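Local coordinates for protein putative alpha-galactosidase (Bacteroides fragilis, PDB 4NZJ) that probably hydrolyses terminal, non-reducing alpha-D-galactose residues in alpha-D-galactosides such as galactose oligosaccharides, galactomannans and galactolipids, at residues 21-26 / 246-251; 28-33 / 58-63; 124-129 / 177-182. All blocks are in the same frame, centred on the assembly; numbering follows the deposited sequence. Where two conformers were deposited one is given.

Overall arrangement
From the N terminus the chain enters the Ig-like domain, where strand 20-23 and the turn after it supply the first half of contact 1. Strand 28-36 follows at once and pairs with 60-63 in contact 2, closing a short loop within that domain. In the TIM barrel, contact 3 closes another loop by bringing helix 116-128 to the turn before strand 180-186. Contact 1 closes last, at 246-251, so contacts 2 and 3 lie in series inside its loop. Contact 1 joins the two domains directly and adjoins contact 2 where P28 packs on R247. Contacts 2 and 3 touch in a second tie between the domains, where I30 O meets K180 NZ and I60 CD1 packs on G178.

Contact 1: residues 21-26 / 246-251; sequences IGNYPS and NRSIVY
Y24 and S248 meet because both first torsions turn the side chain back beside its own backbone N: chi1 is -59° in Y24, which carries the ring toward 246-251, and -67° in S248, which carries OG toward the tyrosine backbone. The central bond runs from Y24 N to S248 OG at 2.9 Å, with an N-H...O angle of 156°, so it is moderately bent. S248 OG also hydrogen-bonds the hydroxyl of T27, which in turn bonds Y24 O. The serine hydroxyl and the turn at 24-27 thereby form one small polar network.

The phenol ring lies along the backbone of the opposing segment. Its CD2 stands 3.7 Å from S248 CA, and R247 O reaches the ring at its edge, near the ring plane, 3.9 Å from CD2. At the far end, one water prolongs the contact: its oxygen is 2.8 Å from Y24 OH and lies in the plane of the ring, and it donates to I249 O at 2.7 Å. The residue is therefore held at two points, its backbone N by S248 OG and its hydroxyl by the water bridge to I249 O. R243 adds a cation-pi interaction with the ring.

R247 turns away from 21-26; its guanidinium forms a salt bridge with D215 and bonds V214 O. The 221 Å² buried here is modest, and it belongs to an interface between domains. On the Ig-like side, N23 bonds the backbone of R91 in strand 82-92, and its side chain packs on I92. On the barrel side, 246-249 is the loop that leads from helix 228-243 into strand 250-254, with I249 resting on L242 of that helix.

Contact 2: residues 28-33 / 58-63; sequences PFIFYI and TGIISG
F29 and G63 open an antiparallel strand pairing that belongs to one sheet of the Ig-like domain, a two-sheet beta sandwich. The axes of 28-32 and 60-63 approach to 4.5 Å and run 177° apart. Strands 42-46 and 52-55 come between the two in the chain, so the pair is not a hairpin; within the sheet, strand 60-64 lies between 28-36 and 52-55.

Backbone hydrogen bonds set the register. F29 with G63 and F31 with I61 are hydrogen-bonded pairs, each exchanging two bonds. F29 N reaches G63 O at 2.8 Å, and I61 N reaches F31 O at the same length and nearly straight, at 167°. A fifth bond, I33 N to G59 O at 2.9 Å, extends the pairing beyond the regular bridges. At the non-hydrogen-bonded pairs I30-S62 and Y32-I60, alpha carbons approach carbonyls instead, the closest being S62 CA to F29 O at 3.2 Å.

Apolar contacts divide between the two faces. F29, F31 and I61 project into the sandwich, where they meet I90 and L88 of strand 82-92. There F29 and I61 lie side by side, with CE1 of the phenyl ring 3.7 Å from I61 CG2; chi1 of F29, near 180°, swings its ring away from the backbone N to reach that methyl. I30 and I60 share the other face, their CG2 atoms 4.0 Å apart, and both pack on G178 of the barrel.

Polar and aromatic contacts gather at Y32. Its hydroxyl bonds D133, and R132 makes a cation-pi interaction with its ring, so this residue faces the barrel too. The ring presents its edge to the turn at T58-G59 that leads into strand 60-63: T58 O lies in the ring plane, 3.2 Å from Y32 CE1.

Contact 3: residues 124-129 / 177-182; sequences DAMITN and RGFKLG
F179 meets the helix with the far end of its ring, where M126 and I127 converge on it. I127 CG1 comes to the ring edge, near its plane, 3.7 Å from F179 CE2. M126 CB lies 3.8 Å from F179 CZ. The selenomethionine SE stands 5.3 Å from the ring centroid and 38° off its normal, an oblique Met-aromatic contact, and the bend at chi3 (71°) brings M126 CE to 4.0 Å from F179 CE1.

Beside this apolar group, the side chains of I127 and R177 cross at about a right angle, with I127 CD1 3.8 Å from R177 CD. The arginine and D124 do not form a salt bridge: OD1 is 4.2 Å from NE and well out of the guanidinium plane. A water links them, donating to D124 OD1 at 2.8 Å and accepting from R177 NE at 3.2 Å. Y173 positions both ends, through its hydroxyl to D124 OD1 and through its carbonyl to R177 NH1.

Farther out, helix 166-176 ends in a Schellman motif with G178 as C-prime residue, which directs F179 inward against I139 and L174. Helix 116-128 thus packs against the turn into strand 180-186, at the N-terminal end of the TIM barrel strands.

Contact 1: residues 21-26 / 246-251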
ATOM      1  N   ILE A  21       6.265   8.214   9.475  1.00 23.56           N
ATOM      2  CA  ILE A  21       4.870   7.888   9.757  0.50 23.42           C
ATOM      3  C   ILE A  21       4.141   9.147  10.231  1.00 23.16           C
ATOM      4  O   ILE A  21       4.660   9.890  11.068  1.00 23.44           O
ATOM      5  CB  ILE A  21       4.764   6.745  10.803  0.50 23.95           C
ATOM      6  CG1 ILE A  21       3.308   6.298  11.006  0.50 24.45           C
ATOM      7  CG2 ILE A  21       5.369   7.155  12.139  0.50 24.98           C
ATOM      8  CD1 ILE A  21       2.768   5.434   9.893  0.50 25.83           C
ATOM      9  N   GLY A  22       2.946   9.371   9.687  1.00 21.79           N
ATOM     10  CA  GLY A  22       2.128  10.521  10.028  1.00 21.09           C
ATOM     11  C   GLY A  22       0.891  10.112  10.800  1.00 21.46           C
ATOM     12  O   GLY A  22       0.334   9.032  10.582  1.00 22.58           O
ATOM     13  N   ASN A  23       0.465  10.983  11.712  1.00 20.19           N
ATOM     14  CA  ASN A  23      -0.754  10.778  12.487  1.00 20.93           C
ATOM     15  C   ASN A  23      -1.321  12.134  12.914  1.00 19.96           C
ATOM     16  O   ASN A  23      -0.570  13.093  13.068  1.00 21.17           O
ATOM     17  CB  ASN A  23      -0.446   9.917  13.718  1.00 21.71           C
ATOM     18  CG  ASN A  23      -1.660   9.166  14.240  1.00 23.20           C
ATOM     19  OD1 ASN A  23      -2.019   9.277  15.417  1.00 27.01           O
ATOM     20  ND2 ASN A  23      -2.284   8.385  13.381  1.00 22.36           N
ATOM     21  N   TYR A  24      -2.639  12.221  13.088  1.00 20.14           N
ATOM     22  CA  TYR A  24      -3.255  13.448  13.600  1.00 20.36           C
ATOM     23  C   TYR A  24      -2.993  13.595  15.097  1.00 21.00           C
ATOM     24  O   TYR A  24      -2.942  12.596  15.822  1.00 20.84           O
ATOM     25  CB  TYR A  24      -4.775  13.477  13.384  1.00 21.21           C
ATOM     26  CG  TYR A  24      -5.279  13.361  11.957  1.00 21.56           C
ATOM     27  CD1 TYR A  24      -4.521  13.789  10.875  1.00 22.44           C
ATOM     28  CD2 TYR A  24      -6.550  12.853  11.704  1.00 22.40           C
ATOM     29  CE1 TYR A  24      -5.002  13.689   9.577  1.00 22.60           C
ATOM     30  CE2 TYR A  24      -7.038  12.747  10.414  1.00 23.39           C
ATOM     31  CZ  TYR A  24      -6.262  13.168   9.355  1.00 24.04           C
ATOM     32  OH  TYR A  24      -6.740  13.058   8.066  1.00 24.48           O
ATOM     33  N   PRO A  25      -2.863  14.845  15.577  1.00 22.08           N
ATOM     34  CA  PRO A  25      -2.743  15.047  17.023  1.00 23.17           C
ATOM     35  C   PRO A  25      -4.000  14.593  17.765  1.00 23.00           C
ATOM     36  O   PRO A  25      -5.099  14.653  17.217  1.00 22.90           O
ATOM     37  CB  PRO A  25      -2.544  16.564  17.156  1.00 24.06           C
ATOM     38  CG  PRO A  25      -3.082  17.142  15.897  1.00 24.15           C
ATOM     39  CD  PRO A  25      -2.844  16.120  14.835  1.00 22.97           C
ATOM     40  N   SER A  26      -3.830  14.122  18.999  1.00 23.98           N
ATOM     41  CA  SER A  26      -4.949  13.717  19.843  1.00 24.59           C
ATOM     42  C   SER A  26      -5.801  12.586  19.261  1.00 24.16           C
ATOM     43  O   SER A  26      -7.007  12.510  19.519  1.00 26.70           O
ATOM     44  CB  SER A  26      -5.822  14.929  20.187  1.00 26.61           C
ATOM     45  OG  SER A  26      -5.044  15.908  20.846  1.00 28.05           O
ATOM     46  N   ASN A 246     -12.535  11.274  16.378  1.00 22.55           N
ATOM     47  CA  ASN A 246     -11.319  11.292  17.199  1.00 23.44           C
ATOM     48  C   ASN A 246     -10.258  10.268  16.775  1.00 22.93           C
ATOM     49  O   ASN A 246      -9.424   9.860  17.581  1.00 22.32           O
ATOM     50  CB  ASN A 246     -11.681  11.124  18.683  1.00 26.63           C
ATOM     51  CG  ASN A 246     -12.345   9.786  18.993  1.00 28.81           C
ATOM     52  OD1 ASN A 246     -12.559   8.950  18.114  1.00 27.28           O
ATOM     53  ND2 ASN A 246     -12.677   9.584  20.265  1.00 33.69           N
ATOM     54  N   ARG A 247     -10.285   9.855  15.509  1.00 20.86           N
ATOM     55  CA  ARG A 247      -9.278   8.933  14.976  1.00 20.81           C
ATOM     56  C   ARG A 247      -8.615   9.494  13.727  1.00 20.62           C
ATOM     57  O   ARG A 247      -9.182  10.341  13.035  1.00 21.87           O
ATOM     58  CB  ARG A 247      -9.890   7.573  14.627  1.00 21.50           C
ATOM     59  CG  ARG A 247     -10.374   6.760  15.807  1.00 22.14           C
ATOM     60  CD  ARG A 247     -10.676   5.331  15.393  1.00 21.43           C
ATOM     61  NE  ARG A 247      -9.480   4.514  15.205  1.00 20.85           N
ATOM     62  CZ  ARG A 247      -8.739   4.004  16.191  1.00 22.44           C
ATOM     63  NH1 ARG A 247      -9.044   4.239  17.466  1.00 23.08           N
ATOM     64  NH2 ARG A 247      -7.677   3.263  15.907  1.00 21.49           N
ATOM     65  N   SER A 248      -7.421   8.993  13.439  1.00 19.88           N
ATOM     66  CA  SER A 248      -6.767   9.235  12.157  1.00 20.16           C
ATOM     67  C   SER A 248      -7.247   8.178  11.176  1.00 19.21           C
ATOM     68  O   SER A 248      -6.703   7.072  11.131  1.00 20.28           O
ATOM     69  CB  SER A 248      -5.246   9.158  12.289  1.00 21.05           C
ATOM     70  OG  SER A 248      -4.747  10.219  13.069  1.00 21.82           O
ATOM     71  N   ILE A 249      -8.278   8.508  10.402  1.00 18.70           N
ATOM     72  CA  ILE A 249      -8.848   7.558   9.448  1.00 17.85           C
ATOM     73  C   ILE A 249      -8.407   7.878   8.020  1.00 16.91           C
ATOM     74  O   ILE A 249      -8.713   8.950   7.475  1.00 19.51           O
ATOM     75  CB  ILE A 249     -10.387   7.503   9.536  1.00 18.12           C
ATOM     76  CG1 ILE A 249     -10.817   7.203  10.978  1.00 18.48           C
ATOM     77  CG2 ILE A 249     -10.928   6.442   8.582  1.00 18.43           C
ATOM     78  CD1 ILE A 249     -12.314   7.092  11.189  1.00 19.90           C
ATOM     79  N   VAL A 250      -7.670   6.947   7.427  1.00 17.46           N
ATOM     80  CA  VAL A 250      -7.260   7.055   6.035  1.00 17.46           C
ATOM     81  C   VAL A 250      -8.497   6.990   5.147  1.00 17.06           C
ATOM     82  O   VAL A 250      -9.390   6.175   5.368  1.00 17.54           O
ATOM     83  CB  VAL A 250      -6.277   5.929   5.662  1.00 17.36           C
ATOM     84  CG1 VAL A 250      -6.057   5.850   4.155  1.00 19.11           C
ATOM     85  CG2 VAL A 250      -4.959   6.133   6.400  1.00 19.54           C
ATOM     86  N   TYR A 251      -8.521   7.830   4.121  1.00 16.88           N
ATOM     87  CA  TYR A 251      -9.676   7.989   3.258  1.00 16.12           C
ATOM     88  C   TYR A 251      -9.302   7.562   1.839  1.00 16.15           C
ATOM     89  O   TYR A 251      -8.542   8.246   1.153  1.00 17.34           O
ATOM     90  CB  TYR A 251     -10.122   9.448   3.301  1.00 16.71           C
ATOM     91  CG  TYR A 251     -11.457   9.778   2.676  1.00 17.35           C
ATOM     92  CD1 TYR A 251     -12.439   8.807   2.463  1.00 17.18           C
ATOM     93  CD2 TYR A 251     -11.757  11.096   2.347  1.00 17.95           C
ATOM     94  CE1 TYR A 251     -13.666   9.151   1.906  1.00 17.43           C
ATOM     95  CE2 TYR A 251     -12.973  11.444   1.797  1.00 17.51           C
ATOM     96  CZ  TYR A 251     -13.924  10.470   1.582  1.00 17.14           C
ATOM     97  OH  TYR A 251     -15.139  10.831   1.036  1.00 18.83           O
TER
HETATM   98  O   HOH W   1      -9.110  11.649   7.621  1.00 20.88           O

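Contact 2: residues 28-33 / 58-63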
ATOM      1  N   PRO A  28      -5.467   8.092  18.491  1.00 19.95           N
ATOM      2  CA  PRO A  28      -4.627   6.936  18.788  1.00 20.30           C
ATOM      3  C   PRO A  28      -3.555   6.691  17.737  1.00 20.16           C
ATOM      4  O   PRO A  28      -3.798   6.861  16.535  1.00 19.96           O
ATOM      5  CB  PRO A  28      -5.627   5.781  18.838  1.00 20.16           C
ATOM      6  CG  PRO A  28      -6.907   6.430  19.257  1.00 21.28           C
ATOM      7  CD  PRO A  28      -6.899   7.748  18.546  1.00 21.03           C
ATOM      8  N   PHE A  29      -2.376   6.301  18.215  1.00 20.55           N
ATOM      9  CA  PHE A  29      -1.212   6.042  17.391  1.00 20.92           C
ATOM     10  C   PHE A  29      -0.798   4.595  17.629  1.00 21.39           C
ATOM     11  O   PHE A  29      -0.665   4.174  18.777  1.00 21.67           O
ATOM     12  CB  PHE A  29      -0.080   6.988  17.811  1.00 21.58           C
ATOM     13  CG  PHE A  29       1.188   6.827  17.022  1.00 23.89           C
ATOM     14  CD1 PHE A  29       2.063   5.775  17.281  1.00 24.08           C
ATOM     15  CD2 PHE A  29       1.539   7.758  16.055  1.00 25.97           C
ATOM     16  CE1 PHE A  29       3.238   5.631  16.567  1.00 25.96           C
ATOM     17  CE2 PHE A  29       2.718   7.624  15.341  1.00 27.96           C
ATOM     18  CZ  PHE A  29       3.566   6.557  15.598  1.00 27.22           C
ATOM     19  N   ILE A  30      -0.617   3.836  16.551  1.00 22.47           N
ATOM     20  CA  ILE A  30      -0.070   2.477  16.640  1.00 23.66           C
ATOM     21  C   ILE A  30       0.901   2.232  15.498  1.00 22.19           C
ATOM     22  O   ILE A  30       0.581   2.477  14.344  1.00 22.85           O
ATOM     23  CB  ILE A  30      -1.173   1.395  16.605  1.00 26.63           C
ATOM     24  CG1 ILE A  30      -2.106   1.565  17.809  1.00 30.67           C
ATOM     25  CG2 ILE A  30      -0.550   0.001  16.613  1.00 29.68           C
ATOM     26  CD1 ILE A  30      -3.144   0.480  17.977  1.00 32.84           C
ATOM     27  N   PHE A  31       2.101   1.766  15.828  1.00 21.46           N
ATOM     28  CA  PHE A  31       3.074   1.401  14.812  1.00 20.36           C
ATOM     29  C   PHE A  31       3.898   0.208  15.259  1.00 20.53           C
ATOM     30  O   PHE A  31       4.652   0.290  16.230  1.00 21.16           O
ATOM     31  CB  PHE A  31       4.012   2.569  14.502  1.00 20.00           C
ATOM     32  CG  PHE A  31       4.992   2.277  13.404  1.00 20.26           C
ATOM     33  CD1 PHE A  31       4.555   2.140  12.096  1.00 21.15           C
ATOM     34  CD2 PHE A  31       6.351   2.135  13.675  1.00 21.53           C
ATOM     35  CE1 PHE A  31       5.455   1.870  11.075  1.00 22.18           C
ATOM     36  CE2 PHE A  31       7.255   1.868  12.658  1.00 22.34           C
ATOM     37  CZ  PHE A  31       6.804   1.737  11.356  1.00 22.28           C
ATOM     38  N   TYR A  32       3.741  -0.903  14.548  1.00 20.39           N
ATOM     39  CA  TYR A  32       4.625  -2.040  14.727  1.00 20.07           C
ATOM     40  C   TYR A  32       5.877  -1.784  13.901  1.00 20.06           C
ATOM     41  O   TYR A  32       5.791  -1.433  12.725  1.00 20.20           O
ATOM     42  CB  TYR A  32       3.957  -3.347  14.282  1.00 20.11           C
ATOM     43  CG  TYR A  32       4.903  -4.524  14.232  1.00 19.93           C
ATOM     44  CD1 TYR A  32       5.282  -5.189  15.396  1.00 20.16           C
ATOM     45  CD2 TYR A  32       5.442  -4.960  13.027  1.00 19.55           C
ATOM     46  CE1 TYR A  32       6.156  -6.265  15.358  1.00 22.01           C
ATOM     47  CE2 TYR A  32       6.309  -6.037  12.982  1.00 20.34           C
ATOM     48  CZ  TYR A  32       6.665  -6.684  14.152  1.00 21.41           C
ATOM     49  OH  TYR A  32       7.538  -7.749  14.132  1.00 23.81           O
ATOM     50  N   ILE A  33       7.035  -1.968  14.523  1.00 21.10           N
ATOM     51  CA  ILE A  33       8.310  -1.735  13.855  1.00 21.60           C
ATOM     52  C   ILE A  33       8.635  -2.951  12.984  1.00 20.87           C
ATOM     53  O   ILE A  33       9.003  -3.998  13.509  1.00 21.78           O
ATOM     54  CB  ILE A  33       9.441  -1.495  14.866  1.00 23.02           C
ATOM     55  CG1 ILE A  33       9.112  -0.295  15.766  1.00 23.88           C
ATOM     56  CG2 ILE A  33      10.766  -1.285  14.133  1.00 23.93           C
ATOM     57  CD1 ILE A  33       9.927  -0.252  17.041  1.00 24.60           C
ATOM     58  N   THR A  58       7.034  -6.782  21.979  1.00 26.87           N
ATOM     59  CA  THR A  58       6.178  -6.922  20.800  1.00 26.41           C
ATOM     60  C   THR A  58       6.571  -6.028  19.624  1.00 25.09           C
ATOM     61  O   THR A  58       6.089  -6.230  18.509  1.00 25.10           O
ATOM     62  CB  THR A  58       4.712  -6.618  21.139  1.00 26.70           C
ATOM     63  OG1 THR A  58       4.573  -5.226  21.437  1.00 26.77           O
ATOM     64  CG2 THR A  58       4.241  -7.457  22.323  1.00 28.56           C
ATOM     65  N   GLY A  59       7.412  -5.029  19.873  1.00 24.37           N
ATOM     66  CA  GLY A  59       7.836  -4.100  18.829  1.00 23.41           C
ATOM     67  C   GLY A  59       6.795  -3.061  18.444  1.00 22.45           C
ATOM     68  O   GLY A  59       6.929  -2.414  17.407  1.00 22.07           O
ATOM     69  N   ILE A  60       5.769  -2.880  19.277  1.00 22.16           N
ATOM     70  CA  ILE A  60       4.690  -1.943  18.972  1.00 21.96           C
ATOM     71  C   ILE A  60       4.840  -0.635  19.743  1.00 22.00           C
ATOM     72  O   ILE A  60       4.947  -0.632  20.969  1.00 23.21           O
ATOM     73  CB  ILE A  60       3.308  -2.552  19.271  1.00 22.66           C
ATOM     74  CG1 ILE A  60       3.088  -3.798  18.402  1.00 23.29           C
ATOM     75  CG2 ILE A  60       2.208  -1.517  19.038  1.00 22.89           C
ATOM     76  CD1 ILE A  60       1.866  -4.610  18.777  1.00 25.18           C
ATOM     77  N   ILE A  61       4.857   0.468  19.000  1.00 21.97           N
ATOM     78  CA  ILE A  61       4.787   1.812  19.563  1.00 22.31           C
ATOM     79  C   ILE A  61       3.318   2.205  19.612  1.00 21.80           C
ATOM     80  O   ILE A  61       2.627   2.134  18.597  1.00 20.48           O
ATOM     81  CB  ILE A  61       5.521   2.833  18.679  1.00 22.26           C
ATOM     82  CG1 ILE A  61       7.000   2.468  18.541  1.00 23.31           C
ATOM     83  CG2 ILE A  61       5.350   4.245  19.232  1.00 22.90           C
ATOM     84  CD1 ILE A  61       7.737   3.296  17.507  1.00 25.00           C
ATOM     85  N   SER A  62       2.838   2.632  20.775  1.00 22.06           N
ATOM     86  CA  SER A  62       1.440   3.040  20.895  1.00 21.74           C
ATOM     87  C   SER A  62       1.261   4.202  21.852  1.00 21.80           C
ATOM     88  O   SER A  62       2.112   4.460  22.702  1.00 23.11           O
ATOM     89  CB  SER A  62       0.576   1.864  21.349  1.00 22.33           C
ATOM     90  OG  SER A  62       0.907   1.466  22.659  1.00 24.66           O
ATOM     91  N   GLY A  63       0.140   4.899  21.698  1.00 21.65           N
ATOM     92  CA  GLY A  63      -0.212   6.008  22.578  1.00 21.52           C
ATOM     93  C   GLY A  63      -0.968   7.090  21.835  1.00 21.20           C
ATOM     94  O   GLY A  63      -1.665   6.808  20.856  1.00 20.49           O
TER

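Contact 3: residues 124-129 / 177-182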
ATOM      1  N   ASP A 124      -3.287 -13.342  11.688  1.00 19.06           N
ATOM      2  CA  ASP A 124      -2.323 -14.305  12.229  1.00 21.02           C
ATOM      3  C   ASP A 124      -1.316 -14.739  11.159  1.00 20.55           C
ATOM      4  O   ASP A 124      -0.116 -14.854  11.426  1.00 21.39           O
ATOM      5  CB  ASP A 124      -3.046 -15.544  12.759  1.00 21.48           C
ATOM      6  CG  ASP A 124      -3.849 -15.279  14.029  1.00 24.01           C
ATOM      7  OD1 ASP A 124      -3.734 -14.190  14.625  1.00 24.31           O
ATOM      8  OD2 ASP A 124      -4.600 -16.191  14.443  1.00 27.24           O
ATOM      9  N   ALA A 125      -1.812 -14.975   9.947  1.00 19.57           N
ATOM     10  CA  ALA A 125      -0.958 -15.419   8.846  1.00 19.21           C
ATOM     11  C   ALA A 125       0.028 -14.334   8.420  1.00 18.48           C
ATOM     12  O   ALA A 125       1.170 -14.632   8.080  1.00 20.00           O
ATOM     13  CB  ALA A 125      -1.802 -15.858   7.661  1.00 20.37           C
HETATM   14  N   MSE A 126      -0.412 -13.080   8.448  1.00 18.09           N
HETATM   15  CA  MSE A 126       0.455 -11.957   8.075  1.00 18.68           C
HETATM   16  C   MSE A 126       1.576 -11.775   9.074  1.00 20.19           C
HETATM   17  O   MSE A 126       2.669 -11.312   8.720  1.00 19.73           O
HETATM   18  CB  MSE A 126      -0.376 -10.687   7.915  1.00 19.29           C
HETATM   19  CG  MSE A 126      -1.160 -10.770   6.612  1.00 19.72           C
HETATM   20 SE   MSE A 126      -2.518  -9.354   6.454  0.75 19.65          SE
HETATM   21  CE  MSE A 126      -1.335  -7.812   6.173  1.00 19.95           C
ATOM     22  N   ILE A 127       1.337 -12.149  10.326  1.00 20.79           N
ATOM     23  CA  ILE A 127       2.402 -12.149  11.329  1.00 21.59           C
ATOM     24  C   ILE A 127       3.437 -13.227  11.019  1.00 22.52           C
ATOM     25  O   ILE A 127       4.642 -12.966  11.033  1.00 25.15           O
ATOM     26  CB  ILE A 127       1.841 -12.350  12.752  1.00 22.20           C
ATOM     27  CG1 ILE A 127       0.979 -11.145  13.144  1.00 22.02           C
ATOM     28  CG2 ILE A 127       2.968 -12.556  13.763  1.00 24.20           C
ATOM     29  CD1 ILE A 127       0.231 -11.331  14.440  1.00 23.77           C
ATOM     30  N   THR A 128       2.967 -14.437  10.740  1.00 21.37           N
ATOM     31  CA  THR A 128       3.864 -15.580  10.599  1.00 22.48           C
ATOM     32  C   THR A 128       4.460 -15.752   9.201  1.00 22.72           C
ATOM     33  O   THR A 128       5.462 -16.457   9.056  1.00 25.31           O
ATOM     34  CB  THR A 128       3.172 -16.889  11.031  1.00 25.24           C
ATOM     35  OG1 THR A 128       2.012 -17.112  10.225  1.00 26.45           O
ATOM     36  CG2 THR A 128       2.752 -16.801  12.482  1.00 26.94           C
ATOM     37  N   ASN A 129       3.882 -15.122   8.178  1.00 20.60           N
ATOM     38  CA  ASN A 129       4.415 -15.284   6.819  1.00 21.03           C
ATOM     39  C   ASN A 129       5.453 -14.236   6.418  1.00 21.79           C
ATOM     40  O   ASN A 129       6.027 -14.332   5.341  1.00 23.04           O
ATOM     41  CB  ASN A 129       3.301 -15.401   5.760  1.00 22.38           C
ATOM     42  CG  ASN A 129       2.556 -14.101   5.504  1.00 21.17           C
ATOM     43  OD1 ASN A 129       2.961 -13.016   5.923  1.00 19.69           O
ATOM     44  ND2 ASN A 129       1.439 -14.215   4.794  1.00 22.52           N
ATOM     45  N   ARG A 177      -1.853  -6.296  17.706  1.00 20.01           N
ATOM     46  CA  ARG A 177      -0.804  -6.881  16.880  1.00 20.77           C
ATOM     47  C   ARG A 177      -0.190  -5.885  15.887  1.00 20.28           C
ATOM     48  O   ARG A 177       0.617  -6.260  15.027  1.00 20.77           O
ATOM     49  CB  ARG A 177      -1.377  -8.101  16.156  1.00 20.79           C
ATOM     50  CG  ARG A 177      -1.654  -9.247  17.113  1.00 21.76           C
ATOM     51  CD  ARG A 177      -2.689 -10.226  16.591  1.00 21.94           C
ATOM     52  NE  ARG A 177      -2.921 -11.283  17.572  1.00 24.09           N
ATOM     53  CZ  ARG A 177      -3.655 -11.157  18.676  1.00 24.42           C
ATOM     54  NH1 ARG A 177      -4.290 -10.025  18.961  1.00 24.25           N
ATOM     55  NH2 ARG A 177      -3.776 -12.189  19.500  1.00 26.74           N
ATOM     56  N   GLY A 178      -0.555  -4.615  16.019  1.00 19.63           N
ATOM     57  CA  GLY A 178       0.031  -3.560  15.207  1.00 20.82           C
ATOM     58  C   GLY A 178      -0.597  -3.382  13.837  1.00 18.98           C
ATOM     59  O   GLY A 178      -0.071  -2.646  13.003  1.00 22.19           O
ATOM     60  N   PHE A 179      -1.727  -4.040  13.595  1.00 17.75           N
ATOM     61  CA  PHE A 179      -2.445  -3.876  12.340  1.00 17.84           C
ATOM     62  C   PHE A 179      -3.476  -2.765  12.446  1.00 18.75           C
ATOM     63  O   PHE A 179      -3.945  -2.431  13.533  1.00 18.79           O
ATOM     64  CB  PHE A 179      -3.165  -5.168  11.942  1.00 17.24           C
ATOM     65  CG  PHE A 179      -2.242  -6.306  11.583  1.00 18.33           C
ATOM     66  CD1 PHE A 179      -1.470  -6.260  10.437  1.00 17.98           C
ATOM     67  CD2 PHE A 179      -2.170  -7.435  12.386  1.00 18.16           C
ATOM     68  CE1 PHE A 179      -0.626  -7.309  10.104  1.00 19.45           C
ATOM     69  CE2 PHE A 179      -1.335  -8.486  12.056  1.00 18.97           C
ATOM     70  CZ  PHE A 179      -0.565  -8.423  10.910  1.00 18.78           C
ATOM     71  N   LYS A 180      -3.818  -2.229  11.280  1.00 18.56           N
ATOM     72  CA  LYS A 180      -4.855  -1.220  11.127  0.50 18.66           C
ATOM     73  C   LYS A 180      -6.051  -1.842  10.417  1.00 18.52           C
ATOM     74  O   LYS A 180      -5.879  -2.681   9.526  1.00 19.04           O
ATOM     75  CB  LYS A 180      -4.322  -0.050  10.310  0.50 20.46           C
ATOM     76  CG  LYS A 180      -3.130   0.642  10.947  0.50 23.37           C
ATOM     77  CD  LYS A 180      -3.342   2.142  10.997  0.50 26.17           C
ATOM     78  CE  LYS A 180      -2.171   2.836  11.661  0.50 29.44           C
ATOM     79  NZ  LYS A 180      -1.624   2.011  12.769  0.50 30.42           N
ATOM     80  N   LEU A 181      -7.257  -1.431  10.807  1.00 17.88           N
ATOM     81  CA  LEU A 181      -8.490  -1.984  10.256  1.00 16.97           C
ATOM     82  C   LEU A 181      -9.125  -1.050   9.234  1.00 16.08           C
ATOM     83  O   LEU A 181      -9.403   0.111   9.531  1.00 17.13           O
ATOM     84  CB  LEU A 181      -9.505  -2.248  11.368  1.00 18.04           C
ATOM     85  CG  LEU A 181     -10.864  -2.751  10.879  1.00 19.44           C
ATOM     86  CD1 LEU A 181     -10.722  -4.102  10.207  1.00 20.38           C
ATOM     87  CD2 LEU A 181     -11.857  -2.833  12.019  1.00 21.15           C
ATOM     88  N   GLY A 182      -9.385  -1.578   8.042  1.00 15.40           N
ATOM     89  CA  GLY A 182     -10.148  -0.861   7.035  1.00 15.31           C
ATOM     90  C   GLY A 182     -11.577  -1.360   6.938  1.00 15.80           C
ATOM     91  O   GLY A 182     -11.867  -2.528   7.226  1.00 16.83           O
TER
HETATM   92  O   HOH W   2      -1.503 -13.814  16.255  1.00 38.64           O